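Response regulator (PDB 3QYY) probably makes cyclic di-GMP as a diguanylate cyclase, and this piece of it, the GGDEF domain, binds cyclic di-GMP and magnesium. Local coordinates at residues T17-R22 against D84-W89; V44-D49 against I96-S101; A130-C135 against R161-D166. All coordinates share one frame; numbering follows the deposited sequence.

Contact 1 of 3, residues T17-R22 against D84-W89. With C2E (9,9'-[(2R,3R,3aS,5S,7aR,9R,10R,10aS,12S,14aR)-3,5,10,12-tetrahydroxy-5,12-dioxidooctahydro-2H,7H-difuro[3,2-d:3',2'-j][1,3,7,9,2,8]tetraoxadiphosphacyclododecine-2,9-diyl]bis(2-amino-1,9-dihydro-6H-purin-6-one)), chain C.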
loop_
_atom_site.group_PDB
_atom_site.type_symbol
_atom_site.label_atom_id
_atom_site.label_comp_id
_atom_site.label_asym_id
_atom_site.label_seq_id
_atom_site.Cartn_x
_atom_site.Cartn_y
_atom_site.Cartn_z
ATOM N N THR B 17 -8.144 13.439 -7.740
ATOM C CA THR B 17 -6.965 14.245 -8.055
ATOM C C THR B 17 -6.801 14.816 -9.461
ATOM O O THR B 17 -6.010 15.737 -9.657
ATOM C CB THR B 17 -5.674 13.460 -7.734
ATOM O OG1 THR B 17 -5.564 12.331 -8.613
ATOM C CG2 THR B 17 -5.701 12.963 -6.293
ATOM N N GLU B 18 -7.516 14.261 -10.429
ATOM C CA GLU B 18 -7.437 14.716 -11.813
ATOM C C GLU B 18 -6.173 14.196 -12.502
ATOM O O GLU B 18 -5.831 14.612 -13.609
ATOM C CB GLU B 18 -7.503 16.245 -11.882
ATOM C CG GLU B 18 -8.123 16.769 -13.160
ATOM C CD GLU B 18 -8.835 18.099 -12.966
ATOM O OE1 GLU B 18 -9.435 18.595 -13.943
ATOM O OE2 GLU B 18 -8.800 18.647 -11.842
ATOM N N ALA B 19 -5.463 13.298 -11.829
ATOM C CA ALA B 19 -4.292 12.684 -12.429
ATOM C C ALA B 19 -4.915 11.508 -13.170
ATOM O O ALA B 19 -6.110 11.255 -13.023
ATOM C CB ALA B 19 -3.339 12.182 -11.354
ATOM N N LEU B 20 -4.138 10.805 -13.982
ATOM C CA LEU B 20 -4.673 9.639 -14.674
ATOM C C LEU B 20 -4.970 8.602 -13.586
ATOM O O LEU B 20 -4.412 8.680 -12.485
ATOM C CB LEU B 20 -3.628 9.067 -15.634
ATOM C CG LEU B 20 -3.202 9.938 -16.822
ATOM C CD1 LEU B 20 -1.868 9.443 -17.375
ATOM C CD2 LEU B 20 -4.283 9.903 -17.892
ATOM N N ASN B 21 -5.859 7.655 -13.875
ATOM C CA ASN B 21 -6.149 6.596 -12.913
ATOM C C ASN B 21 -5.229 5.436 -13.294
ATOM O O ASN B 21 -4.318 5.617 -14.102
ATOM C CB ASN B 21 -7.622 6.167 -12.964
ATOM C CG ASN B 21 -8.078 5.769 -14.353
ATOM O OD1 ASN B 21 -7.284 5.332 -15.183
ATOM N ND2 ASN B 21 -9.376 5.895 -14.604
ATOM N N ARG B 22 -5.444 4.252 -12.732
ATOM C CA ARG B 22 -4.566 3.136 -13.061
ATOM C C ARG B 22 -4.631 2.735 -14.534
ATOM O O ARG B 22 -3.601 2.443 -15.148
ATOM C CB ARG B 22 -4.870 1.922 -12.175
ATOM C CG ARG B 22 -3.887 0.775 -12.391
ATOM C CD ARG B 22 -3.732 -0.060 -11.134
ATOM N NE ARG B 22 -2.847 -1.206 -11.327
ATOM C CZ ARG B 22 -2.454 -2.006 -10.342
ATOM N NH1 ARG B 22 -2.867 -1.779 -9.103
ATOM N NH2 ARG B 22 -1.654 -3.032 -10.591
ATOM N N ASP B 84 4.282 15.149 -21.049
ATOM C CA ASP B 84 4.556 14.406 -19.827
ATOM C C ASP B 84 3.223 14.055 -19.167
ATOM O O ASP B 84 2.162 14.479 -19.626
ATOM C CB ASP B 84 5.410 15.257 -18.890
ATOM C CG ASP B 84 6.731 15.679 -19.524
ATOM O OD1 ASP B 84 7.368 16.612 -19.001
ATOM O OD2 ASP B 84 7.139 15.071 -20.537
ATOM N N TRP B 85 3.264 13.278 -18.092
ATOM C CA TRP B 85 2.020 12.915 -17.434
ATOM C C TRP B 85 2.190 12.448 -16.005
ATOM O O TRP B 85 3.279 12.053 -15.591
ATOM C CB TRP B 85 1.297 11.824 -18.230
ATOM C CG TRP B 85 2.128 10.596 -18.506
ATOM C CD1 TRP B 85 2.876 10.344 -19.619
ATOM C CD2 TRP B 85 2.283 9.455 -17.651
ATOM N NE1 TRP B 85 3.485 9.114 -19.514
ATOM C CE2 TRP B 85 3.137 8.547 -18.317
ATOM C CE3 TRP B 85 1.781 9.110 -16.387
ATOM C CZ2 TRP B 85 3.502 7.309 -17.761
ATOM C CZ3 TRP B 85 2.145 7.880 -15.832
ATOM C CH2 TRP B 85 2.997 6.997 -16.522
ATOM N N ILE B 86 1.099 12.520 -15.246
ATOM C CA ILE B 86 1.100 12.048 -13.872
ATOM C C ILE B 86 -0.160 11.213 -13.678
ATOM O O ILE B 86 -1.259 11.602 -14.087
ATOM C CB ILE B 86 1.143 13.210 -12.847
ATOM C CG1 ILE B 86 1.112 12.639 -11.425
ATOM C CG2 ILE B 86 -0.025 14.176 -13.084
ATOM C CD1 ILE B 86 1.452 13.648 -10.333
ATOM N N GLY B 87 0.013 10.038 -13.087
ATOM C CA GLY B 87 -1.118 9.168 -12.851
ATOM C C GLY B 87 -1.127 8.661 -11.426
ATOM O O GLY B 87 -0.101 8.668 -10.746
ATOM N N ARG B 88 -2.295 8.225 -10.974
ATOM C CA ARG B 88 -2.448 7.693 -9.631
ATOM C C ARG B 88 -2.608 6.180 -9.771
ATOM O O ARG B 88 -3.606 5.697 -10.310
ATOM C CB ARG B 88 -3.687 8.301 -8.966
ATOM C CG ARG B 88 -3.838 7.965 -7.491
ATOM C CD ARG B 88 -5.094 8.599 -6.903
ATOM N NE ARG B 88 -5.257 8.247 -5.496
ATOM C CZ ARG B 88 -6.324 8.542 -4.763
ATOM N NH1 ARG B 88 -7.343 9.204 -5.300
ATOM N NH2 ARG B 88 -6.374 8.166 -3.491
ATOM N N TRP B 89 -1.608 5.435 -9.311
ATOM C CA TRP B 89 -1.656 3.980 -9.391
ATOM C C TRP B 89 -2.807 3.513 -8.503
ATOM O O TRP B 89 -3.541 2.574 -8.834
ATOM C CB TRP B 89 -0.330 3.397 -8.891
ATOM C CG TRP B 89 -0.083 1.975 -9.290
ATOM C CD1 TRP B 89 0.110 0.910 -8.454
ATOM C CD2 TRP B 89 0.080 1.472 -10.624
ATOM N NE1 TRP B 89 0.392 -0.222 -9.183
ATOM C CE2 TRP B 89 0.381 0.094 -10.517
ATOM C CE3 TRP B 89 0.005 2.054 -11.900
ATOM C CZ2 TRP B 89 0.609 -0.715 -11.639
ATOM C CZ3 TRP B 89 0.232 1.246 -13.018
ATOM C CH2 TRP B 89 0.531 -0.123 -12.876
HETATM P P1 C2E C . 0.017 -3.090 -6.989
HETATM O O2P C2E C . -1.251 -3.538 -7.664
HETATM O O1P C2E C . 1.092 -2.568 -7.900
HETATM O "O5'" C2E C . -0.263 -1.939 -5.942
HETATM C "C5'" C2E C . 0.828 -1.367 -5.193
HETATM C "C4'" C2E C . 0.218 -0.324 -4.262
HETATM O "O4'" C2E C . -0.548 0.686 -4.894
HETATM C "C3'" C2E C . -0.717 -0.959 -3.236
HETATM O "O3'" C2E C . 0.021 -1.492 -2.134
HETATM C "C2'" C2E C . -1.616 0.191 -2.910
HETATM O "O2'" C2E C . -1.037 0.919 -1.814
HETATM C "C1'" C2E C . -1.705 1.062 -4.152
HETATM N N9 C2E C . -2.927 0.729 -4.931
HETATM C C8 C2E C . -2.974 0.132 -6.142
HETATM N N7 C2E C . -4.243 -0.009 -6.576
HETATM C C5 C2E C . -5.037 0.507 -5.644
HETATM C C6 C2E C . -6.501 0.694 -5.475
HETATM O O6 C2E C . -7.298 0.312 -6.367
HETATM N N1 C2E C . -6.953 1.292 -4.343
HETATM C C2 C2E C . -6.113 1.722 -3.363
HETATM N N2 C2E C . -6.627 2.309 -2.265
HETATM N N3 C2E C . -4.743 1.577 -3.455
HETATM C C4 C2E C . -4.169 0.989 -4.553
HETATM P P11 C2E C . -0.647 -2.809 -1.493
HETATM O O21 C2E C . -2.058 -2.529 -1.091
HETATM O O11 C2E C . 0.238 -3.152 -0.346
HETATM O O5A C2E C . -0.618 -3.985 -2.543
HETATM C C5A C2E C . 0.650 -4.417 -3.038
HETATM C C4A C2E C . 0.462 -5.512 -4.044
HETATM O O4A C2E C . -0.333 -6.631 -3.565
HETATM C C3A C2E C . -0.221 -5.058 -5.333
HETATM O O3A C2E C . 0.677 -4.361 -6.220
HETATM C C2A C2E C . -0.708 -6.368 -5.871
HETATM O O2A C2E C . 0.335 -6.959 -6.663
HETATM C C1A C2E C . -1.047 -7.219 -4.659
HETATM N N91 C2E C . -2.513 -7.256 -4.452
HETATM C C81 C2E C . -3.288 -6.408 -3.732
HETATM N N71 C2E C . -4.591 -6.776 -3.786
HETATM C C51 C2E C . -4.662 -7.878 -4.552
HETATM C C61 C2E C . -5.726 -8.802 -5.036
HETATM O O61 C2E C . -6.921 -8.640 -4.729
HETATM N N11 C2E C . -5.366 -9.847 -5.831
HETATM C C21 C2E C . -4.067 -10.076 -6.198
HETATM N N21 C2E C . -3.777 -11.136 -6.995
HETATM N N31 C2E C . -3.049 -9.264 -5.786
HETATM C C41 C2E C . -3.290 -8.176 -4.980
#
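Arg-22 lays its guanidinium flat over one face of the Trp-89 indole. The planes lie 25° apart, with centres 4.0 Å apart. With CG of Arg-22 anti to the backbone N (chi1 -174°) and the chain extended to NE, CD comes over the six-membered ring as a CH-pi contact. Both groups hold one phosphate of a cyclic di-GMP molecule, C2E, which the second subunit also binds, through its Arg-88 and Asp-66 among others. Arg-22 NH1 bonds C2E O2P at 2.8 Å, and NH2 reaches the same oxygen at the guanidinium edge. Trp-89 NE1 gives a nearly straight bond, 2.8 Å long, to C2E O1P in the ring plane. The stack and the two bonds to C2E O2P probably fix how the guanidinium is turned. Away from the ligand, Leu-20 forms a single beta bridge with Gly-87: Leu-20 N bonds Ile-86 O at 3.0 Å, and Arg-88 N bonds Leu-20 O. Leu-20 CD1 meets Trp-85 CE3 at 3.8 Å, the side chains crossing at about a right angle. Arg-88 ends at a second C2E and Asp-14. Segment 17-22 runs beside strand 85-90 and ends in the first residue of helix 22-38, whose Met-29 touches Trp-89. Val-73 of helix 62-77 packs on Ala-19.

Contact 2 of 3, residues V44-D49 against I96-S101. With MG (magnesium ion), chain I.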
loop_
_atom_site.group_PDB
_atom_site.type_symbol
_atom_site.label_atom_id
_atom_site.label_comp_id
_atom_site.label_asym_id
_atom_site.label_seq_id
_atom_site.Cartn_x
_atom_site.Cartn_y
_atom_site.Cartn_z
ATOM N N VAL B 44 11.527 8.978 -19.145
ATOM C CA VAL B 44 11.915 8.567 -17.808
ATOM C C VAL B 44 10.634 8.302 -17.023
ATOM O O VAL B 44 9.722 9.131 -17.015
ATOM C CB VAL B 44 12.718 9.672 -17.098
ATOM C CG1 VAL B 44 13.204 9.172 -15.745
ATOM C CG2 VAL B 44 13.900 10.101 -17.972
ATOM N N LEU B 45 10.564 7.142 -16.378
ATOM C CA LEU B 45 9.392 6.778 -15.581
ATOM C C LEU B 45 9.731 6.827 -14.102
ATOM O O LEU B 45 10.766 6.303 -13.680
ATOM C CB LEU B 45 8.917 5.365 -15.938
ATOM C CG LEU B 45 7.756 4.820 -15.097
ATOM C CD1 LEU B 45 6.481 5.602 -15.425
ATOM C CD2 LEU B 45 7.564 3.330 -15.372
ATOM N N PHE B 46 8.862 7.463 -13.319
ATOM C CA PHE B 46 9.046 7.559 -11.877
ATOM C C PHE B 46 7.881 6.889 -11.156
ATOM O O PHE B 46 6.729 7.013 -11.572
ATOM C CB PHE B 46 9.079 9.014 -11.399
ATOM C CG PHE B 46 10.206 9.827 -11.962
ATOM C CD1 PHE B 46 10.057 10.501 -13.169
ATOM C CD2 PHE B 46 11.408 9.941 -11.271
ATOM C CE1 PHE B 46 11.092 11.285 -13.680
ATOM C CE2 PHE B 46 12.452 10.723 -11.773
ATOM C CZ PHE B 46 12.290 11.396 -12.980
ATOM N N VAL B 47 8.191 6.175 -10.079
ATOM C CA VAL B 47 7.165 5.541 -9.255
ATOM C C VAL B 47 7.328 6.211 -7.899
ATOM O O VAL B 47 8.423 6.194 -7.327
ATOM C CB VAL B 47 7.384 4.016 -9.109
ATOM C CG1 VAL B 47 6.481 3.460 -7.991
ATOM C CG2 VAL B 47 7.058 3.319 -10.423
ATOM N N LEU B 48 6.251 6.814 -7.397
ATOM C CA LEU B 48 6.291 7.511 -6.117
ATOM C C LEU B 48 5.301 6.942 -5.104
ATOM O O LEU B 48 4.193 6.549 -5.458
ATOM C CB LEU B 48 5.969 8.995 -6.315
ATOM C CG LEU B 48 6.548 9.719 -7.536
ATOM C CD1 LEU B 48 6.152 11.186 -7.470
ATOM C CD2 LEU B 48 8.050 9.586 -7.570
ATOM N N ASP B 49 5.707 6.915 -3.840
ATOM C CA ASP B 49 4.843 6.427 -2.768
ATOM C C ASP B 49 5.032 7.360 -1.577
ATOM O O ASP B 49 6.158 7.585 -1.131
ATOM C CB ASP B 49 5.224 4.996 -2.371
ATOM C CG ASP B 49 4.287 4.410 -1.328
ATOM O OD1 ASP B 49 4.776 3.716 -0.411
ATOM O OD2 ASP B 49 3.061 4.632 -1.435
ATOM N N ILE B 96 4.854 9.071 -12.668
ATOM C CA ILE B 96 5.067 10.277 -13.448
ATOM C C ILE B 96 5.928 9.915 -14.651
ATOM O O ILE B 96 6.972 9.269 -14.509
ATOM C CB ILE B 96 5.769 11.391 -12.621
ATOM C CG1 ILE B 96 4.840 11.875 -11.498
ATOM C CG2 ILE B 96 6.145 12.556 -13.533
ATOM C CD1 ILE B 96 5.385 13.058 -10.687
ATOM N N GLY B 97 5.462 10.308 -15.834
ATOM C CA GLY B 97 6.200 10.042 -17.053
ATOM C C GLY B 97 6.740 11.359 -17.581
ATOM O O GLY B 97 5.980 12.312 -17.774
ATOM N N VAL B 98 8.050 11.422 -17.798
ATOM C CA VAL B 98 8.674 12.644 -18.294
ATOM C C VAL B 98 9.461 12.378 -19.571
ATOM O O VAL B 98 10.403 11.583 -19.572
ATOM C CB VAL B 98 9.643 13.250 -17.252
ATOM C CG1 VAL B 98 10.291 14.514 -17.816
ATOM C CG2 VAL B 98 8.898 13.559 -15.959
ATOM N N HIS B 99 9.068 13.039 -20.656
ATOM C CA HIS B 99 9.769 12.878 -21.920
ATOM C C HIS B 99 10.859 13.929 -22.040
ATOM O O HIS B 99 10.698 14.944 -22.722
ATOM C CB HIS B 99 8.803 12.977 -23.103
ATOM C CG HIS B 99 8.034 11.718 -23.354
ATOM N ND1 HIS B 99 6.699 11.583 -23.041
ATOM C CD2 HIS B 99 8.423 10.527 -23.866
ATOM C CE1 HIS B 99 6.298 10.363 -23.352
ATOM N NE2 HIS B 99 7.325 9.702 -23.854
ATOM N N ALA B 100 11.968 13.665 -21.355
ATOM C CA ALA B 100 13.134 14.538 -21.339
ATOM C C ALA B 100 14.325 13.676 -20.934
ATOM O O ALA B 100 14.155 12.510 -20.587
ATOM C CB ALA B 100 12.936 15.652 -20.328
ATOM N N SER B 101 15.528 14.238 -20.983
ATOM C CA SER B 101 16.717 13.483 -20.597
ATOM C C SER B 101 16.637 13.182 -19.100
ATOM O O SER B 101 15.995 13.915 -18.346
ATOM C CB SER B 101 17.981 14.294 -20.892
ATOM O OG SER B 101 18.046 15.442 -20.063
HETATM MG MG MG I . 1.530 3.840 -0.329
HETATM O O HOH W 1 2.773 2.097 0.326
HETATM O O HOH W 2 1.103 2.806 -2.030
HETATM O O HOH W 3 2.244 4.852 1.493
#
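Phe-46 and Ile-96 face each other as an antiparallel hydrogen-bonded pair, with both side chains on the same side of the sheet. CG of Phe-46 is anti to the carbonyl carbon (chi1 -62°), and the ring turns its edge to Ile-96 O, which lies near the ring plane 3.6 Å from CD1. Phe-46 CE1 meets Val-98 CG2 at 3.9 Å, obliquely to the ring. Two residues on from Phe-46, Leu-48 CD1 touches Ile-96 CD1 at 3.8 Å, the two side chains meeting at a slant. Val-44 pairs with Val-98 on the same face, and its CG2 lies against Ala-100 O, a buried oxygen that lacks a polar partner. Four backbone bonds join the strands, among them Phe-46 N to Ile-96 O at 2.9 Å. At the end of segment 44-49, Asp-49 OD2 binds the magnesium ion at 2.0 Å. Its OD1 accepts a bond from a metal-bound water and forms a salt bridge with Lys-156. Asp-92 is another ligand of the metal. Helix 102-116 covers the Phe-46 face through Leu-109 and Trp-112. On the opposite face, helix 141-157 packs on Leu-45 and Val-47. Strand 44-50 lies between strands 93-98 and 128-134, in the middle of the sheet.

Contact 3 of 3, residues A130-C135 against R161-D166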
loop_
_atom_site.group_PDB
_atom_site.type_symbol
_atom_site.label_atom_id
_atom_site.label_comp_id
_atom_site.label_asym_id
_atom_site.label_seq_id
_atom_site.Cartn_x
_atom_site.Cartn_y
_atom_site.Cartn_z
ATOM N N ALA B 130 10.786 7.783 -3.878
ATOM C CA ALA B 130 10.700 7.695 -5.330
ATOM C C ALA B 130 11.762 6.823 -5.983
ATOM O O ALA B 130 12.882 6.697 -5.479
ATOM C CB ALA B 130 10.751 9.099 -5.928
ATOM N N GLY B 131 11.388 6.231 -7.113
ATOM C CA GLY B 131 12.293 5.388 -7.875
ATOM C C GLY B 131 12.157 5.717 -9.353
ATOM O O GLY B 131 11.049 5.971 -9.840
ATOM N N SER B 132 13.269 5.721 -10.079
ATOM C CA SER B 132 13.224 6.035 -11.504
ATOM C C SER B 132 13.891 4.983 -12.384
ATOM O O SER B 132 14.732 4.203 -11.925
ATOM C CB SER B 132 13.884 7.396 -11.763
ATOM O OG SER B 132 15.265 7.370 -11.433
ATOM N N ALA B 133 13.495 4.969 -13.652
ATOM C CA ALA B 133 14.050 4.059 -14.648
ATOM C C ALA B 133 13.986 4.779 -15.995
ATOM O O ALA B 133 13.025 5.498 -16.277
ATOM C CB ALA B 133 13.247 2.761 -14.700
ATOM N N VAL B 134 15.012 4.595 -16.821
ATOM C CA VAL B 134 15.056 5.240 -18.127
ATOM C C VAL B 134 14.766 4.247 -19.247
ATOM O O VAL B 134 15.241 3.111 -19.226
ATOM C CB VAL B 134 16.437 5.893 -18.376
ATOM C CG1 VAL B 134 16.698 6.966 -17.331
ATOM C CG2 VAL B 134 17.528 4.836 -18.327
ATOM N N CYS B 135 13.973 4.675 -20.223
ATOM C CA CYS B 135 13.635 3.807 -21.339
ATOM C C CYS B 135 14.838 3.665 -22.265
ATOM O O CYS B 135 15.531 4.639 -22.559
ATOM C CB CYS B 135 12.446 4.372 -22.121
ATOM S SG CYS B 135 11.761 3.236 -23.358
ATOM N N ARG B 161 11.860 9.684 1.749
ATOM C CA ARG B 161 12.189 11.076 1.449
ATOM C C ARG B 161 13.407 11.181 0.539
ATOM O O ARG B 161 14.302 11.991 0.776
ATOM C CB ARG B 161 12.450 11.859 2.742
ATOM C CG ARG B 161 11.297 11.839 3.730
ATOM C CD ARG B 161 11.315 13.074 4.618
ATOM N NE ARG B 161 12.580 13.243 5.324
ATOM C CZ ARG B 161 12.890 14.313 6.051
ATOM N NH1 ARG B 161 14.066 14.384 6.661
ATOM N NH2 ARG B 161 12.029 15.315 6.165
ATOM N N ARG B 162 13.433 10.363 -0.509
ATOM C CA ARG B 162 14.550 10.362 -1.443
ATOM C C ARG B 162 14.196 9.664 -2.747
ATOM O O ARG B 162 13.189 8.958 -2.838
ATOM C CB ARG B 162 15.752 9.662 -0.810
ATOM C CG ARG B 162 15.471 8.219 -0.426
ATOM C CD ARG B 162 16.610 7.623 0.383
ATOM N NE ARG B 162 17.838 7.500 -0.393
ATOM C CZ ARG B 162 18.978 7.013 0.086
ATOM N NH1 ARG B 162 20.051 6.934 -0.691
ATOM N NH2 ARG B 162 19.045 6.602 1.347
ATOM N N LEU B 163 15.042 9.866 -3.751
ATOM C CA LEU B 163 14.863 9.258 -5.063
ATOM C C LEU B 163 16.027 8.326 -5.369
ATOM O O LEU B 163 17.187 8.727 -5.285
ATOM C CB LEU B 163 14.794 10.333 -6.152
ATOM C CG LEU B 163 14.997 9.844 -7.592
ATOM C CD1 LEU B 163 13.814 8.995 -8.035
ATOM C CD2 LEU B 163 15.165 11.037 -8.519
ATOM N N VAL B 164 15.712 7.083 -5.713
ATOM C CA VAL B 164 16.726 6.098 -6.072
ATOM C C VAL B 164 16.516 5.741 -7.540
ATOM O O VAL B 164 15.381 5.535 -7.971
ATOM C CB VAL B 164 16.599 4.818 -5.218
ATOM C CG1 VAL B 164 17.513 3.732 -5.768
ATOM C CG2 VAL B 164 16.955 5.125 -3.772
ATOM N N ARG B 165 17.602 5.676 -8.307
ATOM C CA ARG B 165 17.511 5.352 -9.732
ATOM C C ARG B 165 17.850 3.893 -10.017
ATOM O O ARG B 165 18.678 3.294 -9.329
ATOM C CB ARG B 165 18.453 6.248 -10.547
ATOM C CG ARG B 165 19.925 6.062 -10.206
ATOM C CD ARG B 165 20.858 6.697 -11.234
ATOM N NE ARG B 165 20.667 8.139 -11.379
ATOM C CZ ARG B 165 21.499 8.935 -12.045
ATOM N NH1 ARG B 165 22.579 8.428 -12.623
ATOM N NH2 ARG B 165 21.252 10.234 -12.142
ATOM N N ASP B 166 17.213 3.329 -11.039
ATOM C CA ASP B 166 17.452 1.943 -11.425
ATOM C C ASP B 166 18.878 1.784 -11.946
ATOM O O ASP B 166 19.429 2.786 -12.451
ATOM C CB ASP B 166 16.460 1.527 -12.514
ATOM C CG ASP B 166 16.816 0.194 -13.155
ATOM O OD1 ASP B 166 16.893 -0.818 -12.431
ATOM O OD2 ASP B 166 17.013 0.160 -14.387
#
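Ala-130 is bonded through both its backbone polar atoms: its N donates to Arg-162 O at 2.9 Å, and its O accepts from Val-164 N at 2.9 Å. Ser-132 repeats the pattern one step on, with N to Val-164 O at 3.0 Å and Asp-166 N to Ser-132 O at 2.8 Å. Each of the two thus bonds the residues flanking its partner, as in a parallel pair. The short strand axes lie 27° apart. CA-H groups add to these bonds. Gly-131 CA comes within 3.1 Å of Val-164 O, so that oxygen takes both a peptide N-H and a C-H. Side chains fill in the two faces. With CG of Leu-163 anti to the backbone N (chi1 164°) and chi2 near 69°, CD1 turns back to Ala-130 CB at 3.7 Å. The same methyl also reaches the Ser-132 side chain. Ser-132 OG lies against Arg-165 CB at 3.5 Å, a plain van der Waals contact, while the end of Arg-165 leads away from segment 130-135. Ala-133 CB meets Asp-166 CB at 4.1 Å. The two strands belong to a beta-alpha-beta unit, joined by helix 141-157. This helix packs on Ala-133 and Val-164. Helix 102-116 covers the face that carries Ala-130, Ser-132 and Leu-163. Strand 162-165 is outermost in the sheet within this chain, and strand 128-134 lies between it and strand 44-50.

All three contacts reach one mixed sheet, in the strand order 85-90, 93-98, 44-50, 128-134, 162-165. Contacts 1 and 2 have centres 12 Å apart and touch where Gly-97 N lies 2.8 Å from Trp-85 O. Contacts 2 and 3 are closer, with centres 8 Å apart. There Val-47 N lies 2.9 Å from Gly-131 O. Contacts 1 and 3 do not touch; their nearest atoms are about 10 Å apart. The ligand and metal sites adjoin: Asp-49 of contact 2 also touches a cyclic di-GMP molecule, and the ligand held by contact 1 is shared with the second subunit. Contact 3 is farther off, with the side chain of Ala-130 about 12 Å from the magnesium ion.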